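Local coordinates for protein beta-porphyranase A (Bacteroides plebeius, PDB 4AW7) that hydrolyses the sulfated red-algal polysaccharide porphyran at the beta-1,4 linkages between D-galactose and L-galactose-6-sulfate, releasing mostly a sulfated disaccharide, at residues Ser247-Asp252 against Arg508-Arg513; Phe297-Phe302 against Asp398-Asn403; Ser425-Tyr430 against Ser449-Gln454. All blocks are in the same frame, centred on the assembly; numbering follows the deposited sequence. Where two conformers were deposited one is given.

Contact 1 (Ser247-Asp252 against Arg508-Arg513)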
loop_
_atom_site.group_PDB
_atom_site.type_symbol
_atom_site.label_atom_id
_atom_site.label_comp_id
_atom_site.label_asym_id
_atom_site.label_seq_id
_atom_site.Cartn_x
_atom_site.Cartn_y
_atom_site.Cartn_z
ATOM N N SER A 247 8.632 -2.150 -3.698
ATOM C CA SER A 247 7.196 -1.919 -3.616
ATOM C C SER A 247 6.789 -0.772 -4.522
ATOM O O SER A 247 5.683 -0.773 -5.063
ATOM C CB SER A 247 6.753 -1.664 -2.163
ATOM O OG SER A 247 7.339 -0.526 -1.578
ATOM N N GLU A 248 7.639 0.257 -4.627
ATOM C CA GLU A 248 7.335 1.355 -5.523
ATOM C C GLU A 248 7.170 0.895 -6.974
ATOM O O GLU A 248 6.266 1.306 -7.672
ATOM C CB GLU A 248 8.391 2.468 -5.406
ATOM C CG GLU A 248 8.518 3.119 -4.009
ATOM C CD GLU A 248 7.478 4.150 -3.616
ATOM O OE1 GLU A 248 6.564 4.456 -4.408
ATOM O OE2 GLU A 248 7.636 4.652 -2.469
ATOM N N ALA A 249 8.083 0.027 -7.429
ATOM C CA ALA A 249 8.004 -0.562 -8.775
ATOM C C ALA A 249 6.805 -1.480 -8.925
ATOM O O ALA A 249 6.185 -1.519 -9.983
ATOM C CB ALA A 249 9.275 -1.325 -9.144
ATOM N N VAL A 250 6.512 -2.280 -7.904
ATOM C CA VAL A 250 5.381 -3.199 -7.938
ATOM C C VAL A 250 4.075 -2.431 -8.204
ATOM O O VAL A 250 3.273 -2.814 -9.073
ATOM C CB VAL A 250 5.306 -3.999 -6.616
ATOM C CG1 VAL A 250 3.928 -4.644 -6.440
ATOM C CG2 VAL A 250 6.424 -5.061 -6.590
ATOM N N LEU A 251 3.876 -1.357 -7.439
ATOM C CA LEU A 251 2.649 -0.590 -7.584
ATOM C C LEU A 251 2.647 0.289 -8.821
ATOM O O LEU A 251 1.625 0.408 -9.498
ATOM C CB LEU A 251 2.369 0.223 -6.303
ATOM C CG LEU A 251 2.224 -0.593 -5.016
ATOM C CD1 LEU A 251 1.957 0.363 -3.872
ATOM C CD2 LEU A 251 1.162 -1.675 -5.109
ATOM N N ASP A 252 3.802 0.852 -9.169
ATOM C CA ASP A 252 3.894 1.598 -10.413
ATOM C C ASP A 252 3.547 0.741 -11.626
ATOM O O ASP A 252 2.949 1.250 -12.569
ATOM C CB ASP A 252 5.294 2.188 -10.615
ATOM C CG ASP A 252 5.543 3.483 -9.877
ATOM O OD1 ASP A 252 4.768 3.844 -8.960
ATOM O OD2 ASP A 252 6.529 4.195 -10.235
ATOM N N ARG A 508 10.124 8.507 -12.528
ATOM C CA ARG A 508 10.078 7.261 -11.749
ATOM C C ARG A 508 10.381 6.150 -12.743
ATOM O O ARG A 508 9.510 5.736 -13.523
ATOM C CB ARG A 508 8.703 7.098 -11.173
ATOM C CG ARG A 508 8.281 8.196 -10.219
ATOM C CD ARG A 508 6.879 8.039 -9.727
ATOM N NE ARG A 508 6.618 6.814 -8.966
ATOM C CZ ARG A 508 6.789 6.671 -7.677
ATOM N NH1 ARG A 508 7.213 7.647 -6.920
ATOM N NH2 ARG A 508 6.483 5.488 -7.149
ATOM N N MET A 509 11.636 5.684 -12.732
ATOM C CA MET A 509 12.122 4.704 -13.695
ATOM C C MET A 509 12.170 3.343 -13.018
ATOM O O MET A 509 13.011 3.151 -12.128
ATOM C CB MET A 509 13.523 5.124 -14.147
ATOM C CG MET A 509 14.230 4.131 -15.012
ATOM S SD MET A 509 15.893 4.554 -15.517
ATOM C CE MET A 509 16.736 4.466 -13.945
ATOM N N SER A 510 11.298 2.434 -13.434
ATOM C CA SER A 510 11.279 1.091 -12.856
ATOM C C SER A 510 11.918 0.107 -13.812
ATOM O O SER A 510 11.550 0.078 -15.001
ATOM C CB SER A 510 9.868 0.666 -12.449
ATOM O OG SER A 510 9.314 1.475 -11.405
ATOM N N ILE A 511 12.824 -0.691 -13.233
ATOM C CA ILE A 511 13.577 -1.678 -14.009
ATOM C C ILE A 511 13.596 -2.998 -13.263
ATOM O O ILE A 511 13.639 -3.053 -12.037
ATOM C CB ILE A 511 15.013 -1.209 -14.344
ATOM C CG1 ILE A 511 15.811 -0.934 -13.086
ATOM C CG2 ILE A 511 14.968 0.024 -15.263
ATOM C CD1 ILE A 511 17.321 -0.592 -13.343
ATOM N N GLY A 512 13.572 -4.082 -14.045
ATOM C CA GLY A 512 13.838 -5.442 -13.560
ATOM C C GLY A 512 15.016 -5.954 -14.370
ATOM O O GLY A 512 14.908 -6.131 -15.583
ATOM N N ARG A 513 16.137 -6.184 -13.692
ATOM C CA ARG A 513 17.354 -6.640 -14.387
ATOM C C ARG A 513 18.130 -7.532 -13.431
ATOM O O ARG A 513 18.029 -7.411 -12.218
ATOM C CB ARG A 513 18.268 -5.455 -14.775
ATOM C CG ARG A 513 17.602 -4.275 -15.478
ATOM C CD ARG A 513 18.602 -3.366 -16.074
ATOM N NE ARG A 513 19.130 -3.951 -17.319
ATOM C CZ ARG A 513 20.231 -3.549 -17.966
ATOM N NH1 ARG A 513 21.025 -2.648 -17.441
ATOM N NH2 ARG A 513 20.567 -4.147 -19.103
HETATM O O HOH W 1 7.878 3.622 -12.552
#
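Arg508 reaches from its strand to the helix carrying Glu248 and Asp252 and bonds to both carboxylates through NE and NH2. It grips Asp252 side-on: NE of Arg508 donates to OD2 of Asp252 (2.9 Å), on the syn lone pair, and NH2 of Arg508 donates to OD1 of Asp252 (3.0 Å). The grip is not flat, the two planes standing 54° apart. The second hydrogen of Arg508 NH2 goes to OE1 of Glu248 (2.9 Å), which lies exactly in the guanidinium plane but is met from above its own carboxylate plane. Arg508 bends at chi3 (62°) after a straight CB-CG-CD run, and this kink turns the guanidinium toward the two carboxylates; Glu248 bends at chi2, curling its carboxylate toward NH2. Cutting Arg508 back to an alanine is likely to leave two buried carboxylates one turn apart without this shared cation, though Arg307 also pairs with both. Beside the salt bridges, OG of Ser510 rests against CB of Ala249 (3.6 Å), where the two backbones come nearest, CA to CA. A water bonded to OD2 of Asp252, O of Arg508 and OG of Ser510 links the two segments. The axes of the short segments 247-252 and 508-513 cross at -99°, 8.6 Å apart at their closest. The arrangement is a buried salt-bridge network at a domain interface, joining helix 245-262, which follows a strand of the parallel-stranded catalytic barrel, to strand 503-514 of the C-terminal beta domain.

Contact 2 (Phe297-Phe302 against Asp398-Asn403)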
loop_
_atom_site.group_PDB
_atom_site.type_symbol
_atom_site.label_atom_id
_atom_site.label_comp_id
_atom_site.label_asym_id
_atom_site.label_seq_id
_atom_site.Cartn_x
_atom_site.Cartn_y
_atom_site.Cartn_z
ATOM N N PHE A 297 5.533 -1.520 8.848
ATOM C CA PHE A 297 4.358 -0.661 8.736
ATOM C C PHE A 297 4.799 0.758 8.389
ATOM O O PHE A 297 4.264 1.394 7.470
ATOM C CB PHE A 297 3.515 -0.606 9.997
ATOM C CG PHE A 297 2.943 -1.923 10.483
ATOM C CD1 PHE A 297 2.685 -3.003 9.661
ATOM C CD2 PHE A 297 2.613 -2.037 11.809
ATOM C CE1 PHE A 297 2.185 -4.201 10.173
ATOM C CE2 PHE A 297 2.093 -3.200 12.301
ATOM C CZ PHE A 297 1.904 -4.294 11.503
ATOM N N ASN A 298 5.742 1.306 9.150
ATOM C CA ASN A 298 6.228 2.651 8.876
ATOM C C ASN A 298 6.883 2.790 7.512
ATOM O O ASN A 298 6.636 3.746 6.768
ATOM C CB ASN A 298 7.140 3.114 9.997
ATOM C CG ASN A 298 6.376 3.610 11.220
ATOM O OD1 ASN A 298 5.342 4.263 11.082
ATOM N ND2 ASN A 298 6.896 3.298 12.425
ATOM N N HIS A 299 7.743 1.838 7.141
ATOM C CA HIS A 299 8.430 2.007 5.869
ATOM C C HIS A 299 7.478 2.015 4.672
ATOM O O HIS A 299 7.653 2.777 3.706
ATOM C CB HIS A 299 9.476 0.911 5.648
ATOM C CG HIS A 299 10.611 0.920 6.621
ATOM N ND1 HIS A 299 11.258 2.065 7.028
ATOM C CD2 HIS A 299 11.254 -0.103 7.216
ATOM C CE1 HIS A 299 12.244 1.733 7.844
ATOM N NE2 HIS A 299 12.265 0.423 7.972
ATOM N N PHE A 300 6.456 1.172 4.705
ATOM C CA PHE A 300 5.474 1.128 3.641
ATOM C C PHE A 300 4.521 2.335 3.686
ATOM O O PHE A 300 4.077 2.809 2.654
ATOM C CB PHE A 300 4.617 -0.144 3.682
ATOM C CG PHE A 300 5.345 -1.387 3.235
ATOM C CD1 PHE A 300 5.873 -1.517 1.940
ATOM C CD2 PHE A 300 5.482 -2.454 4.091
ATOM C CE1 PHE A 300 6.490 -2.664 1.565
ATOM C CE2 PHE A 300 6.102 -3.636 3.709
ATOM C CZ PHE A 300 6.647 -3.749 2.452
ATOM N N LEU A 301 4.219 2.818 4.881
ATOM C CA LEU A 301 3.228 3.862 5.053
ATOM C C LEU A 301 3.557 5.093 4.233
ATOM O O LEU A 301 2.682 5.692 3.633
ATOM C CB LEU A 301 3.111 4.229 6.536
ATOM C CG LEU A 301 2.165 5.352 6.918
ATOM C CD1 LEU A 301 0.706 4.996 6.582
ATOM C CD2 LEU A 301 2.318 5.651 8.407
ATOM N N PHE A 302 4.814 5.494 4.216
ATOM C CA PHE A 302 5.161 6.742 3.544
ATOM C C PHE A 302 4.957 6.625 2.035
ATOM O O PHE A 302 4.472 7.579 1.400
ATOM C CB PHE A 302 6.620 7.149 3.851
ATOM C CG PHE A 302 6.846 7.721 5.241
ATOM C CD1 PHE A 302 6.756 6.928 6.391
ATOM C CD2 PHE A 302 7.173 9.053 5.415
ATOM C CE1 PHE A 302 6.937 7.451 7.639
ATOM C CE2 PHE A 302 7.378 9.573 6.658
ATOM C CZ PHE A 302 7.264 8.770 7.787
ATOM N N ASP A 398 11.203 8.981 8.133
ATOM C CA ASP A 398 11.502 7.544 8.221
ATOM C C ASP A 398 12.825 7.255 7.529
ATOM O O ASP A 398 13.079 7.822 6.477
ATOM C CB ASP A 398 10.384 6.743 7.528
ATOM C CG ASP A 398 10.566 5.256 7.644
ATOM O OD1 ASP A 398 10.584 4.750 8.767
ATOM O OD2 ASP A 398 10.663 4.601 6.580
ATOM N N ASN A 399 13.643 6.411 8.095
ATOM C CA ASN A 399 14.943 6.068 7.492
ATOM C C ASN A 399 14.910 4.650 6.909
ATOM O O ASN A 399 14.883 3.675 7.667
ATOM C CB ASN A 399 16.054 6.207 8.543
ATOM C CG ASN A 399 17.446 5.940 7.980
ATOM O OD1 ASN A 399 17.602 5.690 6.803
ATOM N ND2 ASN A 399 18.452 6.051 8.835
ATOM N N LEU A 400 14.942 4.554 5.588
ATOM C CA LEU A 400 14.995 3.287 4.867
ATOM C C LEU A 400 16.403 2.702 4.742
ATOM O O LEU A 400 16.548 1.575 4.245
ATOM C CB LEU A 400 14.423 3.434 3.462
ATOM C CG LEU A 400 12.923 3.707 3.310
ATOM C CD1 LEU A 400 12.658 4.230 1.904
ATOM C CD2 LEU A 400 12.099 2.488 3.609
ATOM N N ASP A 401 17.424 3.475 5.098
ATOM C CA ASP A 401 18.827 3.049 4.928
ATOM C C ASP A 401 19.245 2.151 6.058
ATOM O O ASP A 401 18.578 2.029 7.079
ATOM C CB ASP A 401 19.735 4.283 4.895
ATOM C CG ASP A 401 21.108 4.034 4.315
ATOM O OD1 ASP A 401 21.333 3.103 3.533
ATOM O OD2 ASP A 401 21.993 4.827 4.669
ATOM N N ASP A 402 20.433 1.555 5.889
ATOM C CA ASP A 402 20.991 0.679 6.907
ATOM C C ASP A 402 22.043 1.355 7.782
ATOM O O ASP A 402 22.608 0.672 8.663
ATOM C CB ASP A 402 21.483 -0.627 6.273
ATOM C CG ASP A 402 20.359 -1.413 5.680
ATOM O OD1 ASP A 402 19.337 -1.595 6.367
ATOM O OD2 ASP A 402 20.497 -1.794 4.510
ATOM N N ASN A 403 22.268 2.654 7.571
ATOM C CA ASN A 403 23.102 3.465 8.454
ATOM C C ASN A 403 22.265 4.579 9.053
ATOM O O ASN A 403 21.346 5.075 8.417
ATOM C CB ASN A 403 24.277 4.080 7.678
ATOM C CG ASN A 403 25.407 3.086 7.423
ATOM O OD1 ASN A 403 25.607 2.164 8.204
ATOM N ND2 ASN A 403 26.216 3.339 6.436
#
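His299 and Asp398 form a buried His-carboxylate hydrogen bond where helix 293-305 of the catalytic barrel, between strands 268-276 and 311-316, meets the end of strand 392-399 in the beta-sandwich domain. The bond is short and nearly straight: ND1 of His299 donates to OD2 of Asp398 at 2.6 Å and 170°. The oxygen sits at the edge of the imidazole, in the ring plane, and receives the proton on its syn lone pair, although ring and carboxylate planes are turned 54° apart. Asp398 holds CG anti to its backbone N (chi1 -176°), which directs the carboxylate to His299. Its CB makes a CH-pi contact with one face of the Phe302 ring, CB of Asp398 lying 3.8 Å from the ring centroid and shifted toward the rim. Two side chains of the helix thus share the short aspartate: Phe302 meets its CB and His299 its OD2. Gln383 and Thr455 from the adjoining strands also bond to the carboxylate, and this crowd of donors would probably favour its charged form. Leu400 runs past His299 in the opposite direction, bringing CD2 of Leu400 to 3.5 Å from ND1 of His299. Beyond the strand end the chain folds into an Asx turn: OD1 of Asn399 accepts from N of Asp401 at 2.8 Å, the donor standing above the carbonyl plane. Back at the imidazole, CE1 of His299 approaches the backbone O of Asn399, 3.3 Å away and oblique to the ring.

Contact 3 (Ser425-Tyr430 against Ser449-Gln454)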
loop_
_atom_site.group_PDB
_atom_site.type_symbol
_atom_site.label_atom_id
_atom_site.label_comp_id
_atom_site.label_asym_id
_atom_site.label_seq_id
_atom_site.Cartn_x
_atom_site.Cartn_y
_atom_site.Cartn_z
ATOM N N SER A 425 9.190 9.360 18.841
ATOM C CA SER A 425 10.141 8.461 18.209
ATOM C C SER A 425 9.748 7.019 18.458
ATOM O O SER A 425 9.570 6.637 19.600
ATOM C CB SER A 425 11.530 8.688 18.772
ATOM O OG SER A 425 12.418 7.719 18.307
ATOM N N LEU A 426 9.688 6.235 17.394
ATOM C CA LEU A 426 9.439 4.807 17.461
ATOM C C LEU A 426 10.600 4.096 16.781
ATOM O O LEU A 426 10.778 4.164 15.553
ATOM C CB LEU A 426 8.109 4.440 16.813
ATOM C CG LEU A 426 7.590 3.024 17.094
ATOM C CD1 LEU A 426 6.154 2.928 16.604
ATOM C CD2 LEU A 426 8.476 1.919 16.507
ATOM N N TYR A 427 11.424 3.432 17.589
ATOM C CA TYR A 427 12.590 2.711 17.107
ATOM C C TYR A 427 12.354 1.224 17.329
ATOM O O TYR A 427 12.060 0.811 18.427
ATOM C CB TYR A 427 13.863 3.171 17.842
ATOM C CG TYR A 427 15.074 2.304 17.541
ATOM C CD1 TYR A 427 15.391 1.957 16.250
ATOM C CD2 TYR A 427 15.919 1.833 18.549
ATOM C CE1 TYR A 427 16.491 1.171 15.931
ATOM C CE2 TYR A 427 17.040 1.040 18.219
ATOM C CZ TYR A 427 17.289 0.697 16.920
ATOM O OH TYR A 427 18.411 -0.081 16.628
ATOM N N VAL A 428 12.453 0.449 16.262
ATOM C CA VAL A 428 12.311 -1.001 16.322
ATOM C C VAL A 428 13.698 -1.611 16.216
ATOM O O VAL A 428 14.353 -1.534 15.197
ATOM C CB VAL A 428 11.398 -1.555 15.212
ATOM C CG1 VAL A 428 11.206 -3.058 15.376
ATOM C CG2 VAL A 428 10.041 -0.853 15.206
ATOM N N ASN A 429 14.142 -2.220 17.301
ATOM C CA ASN A 429 15.417 -2.958 17.299
ATOM C C ASN A 429 15.112 -4.450 17.250
ATOM O O ASN A 429 14.247 -4.927 17.993
ATOM C CB ASN A 429 16.194 -2.583 18.546
ATOM C CG ASN A 429 17.513 -3.311 18.632
ATOM O OD1 ASN A 429 17.564 -4.406 19.181
ATOM N ND2 ASN A 429 18.546 -2.771 17.991
ATOM N N TYR A 430 15.771 -5.191 16.366
ATOM C CA TYR A 430 15.327 -6.556 16.216
ATOM C C TYR A 430 15.513 -7.405 17.501
ATOM O O TYR A 430 14.671 -8.284 17.714
ATOM C CB TYR A 430 15.872 -7.203 14.933
ATOM C CG TYR A 430 15.186 -6.733 13.641
ATOM C CD1 TYR A 430 14.267 -5.672 13.629
ATOM C CD2 TYR A 430 15.449 -7.372 12.446
ATOM C CE1 TYR A 430 13.656 -5.271 12.480
ATOM C CE2 TYR A 430 14.849 -6.982 11.281
ATOM C CZ TYR A 430 13.960 -5.933 11.287
ATOM O OH TYR A 430 13.395 -5.593 10.078
ATOM N N SER A 449 19.129 13.267 13.862
ATOM C CA SER A 449 19.750 12.011 13.570
ATOM C C SER A 449 18.632 10.948 13.661
ATOM O O SER A 449 17.807 10.915 14.619
ATOM C CB SER A 449 20.909 11.722 14.513
ATOM O OG SER A 449 21.461 10.460 14.302
ATOM N N ILE A 450 18.560 10.127 12.619
ATOM C CA ILE A 450 17.545 9.078 12.545
ATOM C C ILE A 450 18.213 7.763 12.209
ATOM O O ILE A 450 18.948 7.666 11.217
ATOM C CB ILE A 450 16.415 9.477 11.581
ATOM C CG1 ILE A 450 15.278 8.466 11.615
ATOM C CG2 ILE A 450 16.902 9.771 10.187
ATOM C CD1 ILE A 450 14.042 8.957 10.837
ATOM N N VAL A 451 17.995 6.758 13.044
ATOM C CA VAL A 451 18.627 5.479 12.853
ATOM C C VAL A 451 17.765 4.528 11.996
ATOM O O VAL A 451 16.561 4.750 11.807
ATOM C CB VAL A 451 19.028 4.818 14.188
ATOM C CG1 VAL A 451 19.964 5.758 14.988
ATOM C CG2 VAL A 451 17.885 4.363 15.001
ATOM N N PRO A 452 18.356 3.469 11.455
ATOM C CA PRO A 452 17.539 2.498 10.682
ATOM C C PRO A 452 16.387 1.968 11.522
ATOM O O PRO A 452 16.580 1.688 12.695
ATOM C CB PRO A 452 18.523 1.402 10.310
ATOM C CG PRO A 452 19.823 2.119 10.268
ATOM C CD PRO A 452 19.786 3.141 11.357
ATOM N N ASN A 453 15.198 1.841 10.918
ATOM C CA ASN A 453 14.001 1.354 11.604
ATOM C C ASN A 453 13.490 2.245 12.720
ATOM O O ASN A 453 12.743 1.811 13.598
ATOM C CB ASN A 453 14.188 -0.095 12.048
ATOM C CG ASN A 453 14.500 -1.018 10.901
ATOM O OD1 ASN A 453 13.925 -0.915 9.822
ATOM N ND2 ASN A 453 15.497 -1.861 11.081
ATOM N N GLN A 454 13.867 3.521 12.645
ATOM C CA GLN A 454 13.312 4.549 13.481
ATOM C C GLN A 454 12.465 5.469 12.606
ATOM O O GLN A 454 12.861 5.840 11.503
ATOM C CB GLN A 454 14.414 5.360 14.187
ATOM C CG GLN A 454 13.893 6.485 15.039
ATOM C CD GLN A 454 15.014 7.327 15.668
ATOM O OE1 GLN A 454 16.100 7.411 15.142
ATOM N NE2 GLN A 454 14.691 8.044 16.744
HETATM O O HOH W 2 18.912 0.553 13.941
HETATM O O HOH W 3 16.782 -1.810 13.797
#
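A type II beta turn, Val451 to Gln454, leads from strand 447-450 into strand 454-462 of the beta-sandwich domain and packs against strand 421-429. Tyr427 and Gln454 form an antiparallel non-hydrogen-bonded pair, with both side chains on the same face of the sheet. Next to it, N of Val428 donates to O of Asn453 (3.0 Å), and CA of Gln454 makes a C-H...O contact with O of Leu426. The amide of Gln454 works at both ends: NE2 of Gln454 donates to OG of Ser425 (2.8 Å), which lies near the amide plane, while OE1 of Gln454 accepts from N of Val451 (2.9 Å) in the carbonyl plane. These two bonds fix the amide's rotation and tie the turn to the strand, a reach made possible by the extended side chain (chi1 178°, chi2 -177°). Val451 sets CG2 over one face of the Tyr427 ring, 4.0 Å from its centroid, in a CH-pi contact. The backbone O of Pro452 comes up to the edge of the same ring, 3.3 Å from CE1 of Tyr427. The Tyr427 hydroxyl accepts a nearly straight bond from ND2 of Asn429 and reaches O of Pro452 through a water; a second water joins O of Val428 to ND2 of Asn453, whose OD1 bonds to NE2 of His299 on helix 293-305. Strand 433-441 pairs with strand 421-429 through backbone bonds of Ser425 and Tyr427, helices 293-305 and 359-365 pack on Leu426, and Ser295 of the former touches Val428, Tyr430 and Asn453.

Contacts 2 and 3 adjoin, their centres 9 Å apart, and share a polar seam: NE2 of His299 lies 2.8 Å from OD1 of Asn453, a probable hydrogen bond, and ND2 of Asn399 lies 2.9 Å from O of Ile450, another. With ND1 on Asp398, the imidazole therefore bridges strand end and turn. Contact 1 lies about 17 Å from contact 2, centre to centre, and meets it where CB of Ser247 packs on CE1 of Phe300 (3.9 Å). Contacts 1 and 3 do not touch. Contacts 1 and 2 join helices 245-262 and 293-305 to two beta domains, and contact 3 lies within the second, all away from the substrate-binding residues; the calcium ion is about 6 Å from the Leu400 side chain and 11 Å from that of Glu248.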